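Local coordinates for C protein alpha-antigen (Streptococcus agalactiae, PDB 1YWM), which may contribute to both virulence and immunity as a peptidoglycan-attached surface protein of group B streptococci, at residues T152-I157 with N179-L184. Numbering follows the deposited sequence.
Sequences TGLDTI and NELEKL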
loop_
_atom_site.group_PDB
_atom_site.type_symbol
_atom_site.label_atom_id
_atom_site.label_comp_id
_atom_site.label_asym_id
_atom_site.label_seq_id
_atom_site.Cartn_x
_atom_site.Cartn_y
_atom_site.Cartn_z
ATOM N N THR A 152 -17.001 6.607 -11.934
ATOM C CA THR A 152 -15.827 6.432 -12.789
ATOM C C THR A 152 -14.561 6.914 -12.068
ATOM O O THR A 152 -13.492 6.271 -12.122
ATOM C CB THR A 152 -16.029 7.269 -14.120
ATOM O OG1 THR A 152 -16.969 6.611 -14.987
ATOM C CG2 THR A 152 -14.735 7.294 -14.954
ATOM N N GLY A 153 -14.679 8.059 -11.411
ATOM C CA GLY A 153 -13.542 8.630 -10.692
ATOM C C GLY A 153 -13.164 7.770 -9.486
ATOM O O GLY A 153 -11.961 7.534 -9.191
ATOM N N LEU A 154 -14.172 7.322 -8.753
ATOM C CA LEU A 154 -13.900 6.400 -7.645
ATOM C C LEU A 154 -13.215 5.103 -8.119
ATOM O O LEU A 154 -12.310 4.595 -7.438
ATOM C CB LEU A 154 -15.186 6.047 -6.894
ATOM C CG LEU A 154 -15.947 7.231 -6.260
ATOM C CD1 LEU A 154 -17.181 6.658 -5.531
ATOM C CD2 LEU A 154 -15.101 8.051 -5.274
ATOM N N ASP A 155 -13.689 4.522 -9.224
ATOM C CA ASP A 155 -13.079 3.312 -9.774
ATOM C C ASP A 155 -11.625 3.503 -10.160
ATOM O O ASP A 155 -10.806 2.607 -9.955
ATOM C CB ASP A 155 -13.869 2.771 -10.964
ATOM C CG ASP A 155 -15.241 2.295 -10.568
ATOM O OD1 ASP A 155 -16.058 2.047 -11.483
ATOM O OD2 ASP A 155 -15.577 2.154 -9.365
ATOM N N THR A 156 -11.310 4.662 -10.714
ATOM C CA THR A 156 -9.936 4.973 -11.100
ATOM C C THR A 156 -9.010 5.007 -9.861
ATOM O O THR A 156 -7.920 4.387 -9.845
ATOM C CB THR A 156 -9.927 6.312 -11.873
ATOM O OG1 THR A 156 -10.628 6.129 -13.124
ATOM C CG2 THR A 156 -8.505 6.719 -12.253
ATOM N N ILE A 157 -9.461 5.705 -8.827
ATOM C CA ILE A 157 -8.737 5.761 -7.574
ATOM C C ILE A 157 -8.605 4.364 -6.930
ATOM O O ILE A 157 -7.530 3.985 -6.436
ATOM C CB ILE A 157 -9.416 6.752 -6.599
ATOM C CG1 ILE A 157 -9.259 8.193 -7.150
ATOM C CG2 ILE A 157 -8.736 6.648 -5.217
ATOM C CD1 ILE A 157 -10.051 9.312 -6.427
ATOM N N ASN A 179 -13.593 13.563 -1.983
ATOM C CA ASN A 179 -14.534 14.575 -1.493
ATOM C C ASN A 179 -15.022 15.482 -2.607
ATOM O O ASN A 179 -16.224 15.840 -2.649
ATOM C CB ASN A 179 -13.881 15.471 -0.442
ATOM C CG ASN A 179 -13.441 14.723 0.776
ATOM O OD1 ASN A 179 -13.983 13.674 1.101
ATOM N ND2 ASN A 179 -12.448 15.274 1.486
ATOM N N GLU A 180 -14.089 15.881 -3.480
ATOM C CA GLU A 180 -14.398 16.703 -4.646
ATOM C C GLU A 180 -15.275 15.997 -5.683
ATOM O O GLU A 180 -16.223 16.607 -6.216
ATOM C CB GLU A 180 -13.115 17.244 -5.307
ATOM C CG GLU A 180 -12.431 18.326 -4.469
ATOM C CD GLU A 180 -13.350 19.535 -4.216
ATOM O OE1 GLU A 180 -13.965 20.024 -5.195
ATOM O OE2 GLU A 180 -13.471 19.972 -3.049
ATOM N N LEU A 181 -14.963 14.736 -5.987
ATOM C CA LEU A 181 -15.828 13.921 -6.855
ATOM C C LEU A 181 -17.287 13.878 -6.363
ATOM O O LEU A 181 -18.238 13.982 -7.157
ATOM C CB LEU A 181 -15.301 12.469 -6.984
ATOM C CG LEU A 181 -14.132 12.237 -7.964
ATOM C CD1 LEU A 181 -13.443 10.869 -7.647
ATOM C CD2 LEU A 181 -14.610 12.296 -9.413
ATOM N N GLU A 182 -17.467 13.705 -5.067
ATOM C CA GLU A 182 -18.815 13.616 -4.499
ATOM C C GLU A 182 -19.613 14.885 -4.780
ATOM O O GLU A 182 -20.815 14.835 -4.989
ATOM C CB GLU A 182 -18.756 13.330 -3.000
ATOM C CG GLU A 182 -20.138 13.088 -2.384
ATOM C CD GLU A 182 -20.066 12.615 -0.952
ATOM O OE1 GLU A 182 -20.752 11.618 -0.601
ATOM O OE2 GLU A 182 -19.311 13.239 -0.196
ATOM N N LYS A 183 -18.935 16.018 -4.829
ATOM C CA LYS A 183 -19.617 17.286 -5.158
ATOM C C LYS A 183 -20.121 17.369 -6.592
ATOM O O LYS A 183 -20.918 18.264 -6.903
ATOM C CB LYS A 183 -18.737 18.498 -4.813
ATOM C CG LYS A 183 -18.312 18.579 -3.357
ATOM C CD LYS A 183 -17.392 19.783 -3.152
ATOM C CE LYS A 183 -16.781 19.842 -1.745
ATOM N NZ LYS A 183 -15.761 20.969 -1.725
ATOM N N LEU A 184 -19.744 16.407 -7.451
ATOM C CA LEU A 184 -20.257 16.392 -8.812
ATOM C C LEU A 184 -21.668 15.786 -8.940
ATOM O O LEU A 184 -22.256 15.829 -10.019
ATOM C CB LEU A 184 -19.286 15.668 -9.763
ATOM C CG LEU A 184 -17.890 16.332 -9.874
ATOM C CD1 LEU A 184 -16.985 15.479 -10.810
ATOM C CD2 LEU A 184 -17.934 17.797 -10.360
#
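Leu181 of helix 168-182 meets Gly153 of helix 144-163 at a close approach of two helices, their CA atoms 6.9 Å apart. Its CB points at the opposing helix, but CB and CG stand back from it; the contact is made by the two methyls. CG lies anti to the carbonyl carbon (chi1 -79°), which carries the branch forward. Because Gly153 has no side chain, CD2 can rest over its CA, 4.0 Å away, and CD1 can settle on bare backbone, 3.6 Å from Gly153 C and 3.8 Å from Leu154 N. The setting is the antiparallel three-helix bundle that follows the beta sandwich in this N-terminal domain, and the principle illustrated is that a glycine lets a leucine's methyls pack directly against a helix backbone. Two side chains of the same helix also reach CD1. Ile157 comes tip to tip, its CD1 3.9 Å from Leu181 CD1, whereas Leu154 runs alongside Leu181, the two pointing contrary ways, and its CD2 lies 4.0 Å from Leu181 CD1. No hydrogen bond joins the segments. Beyond them, the buried Leu154 and Ile157 also touch helix 124-137, through Val133 and Ile130 respectively, and both pack on Val178.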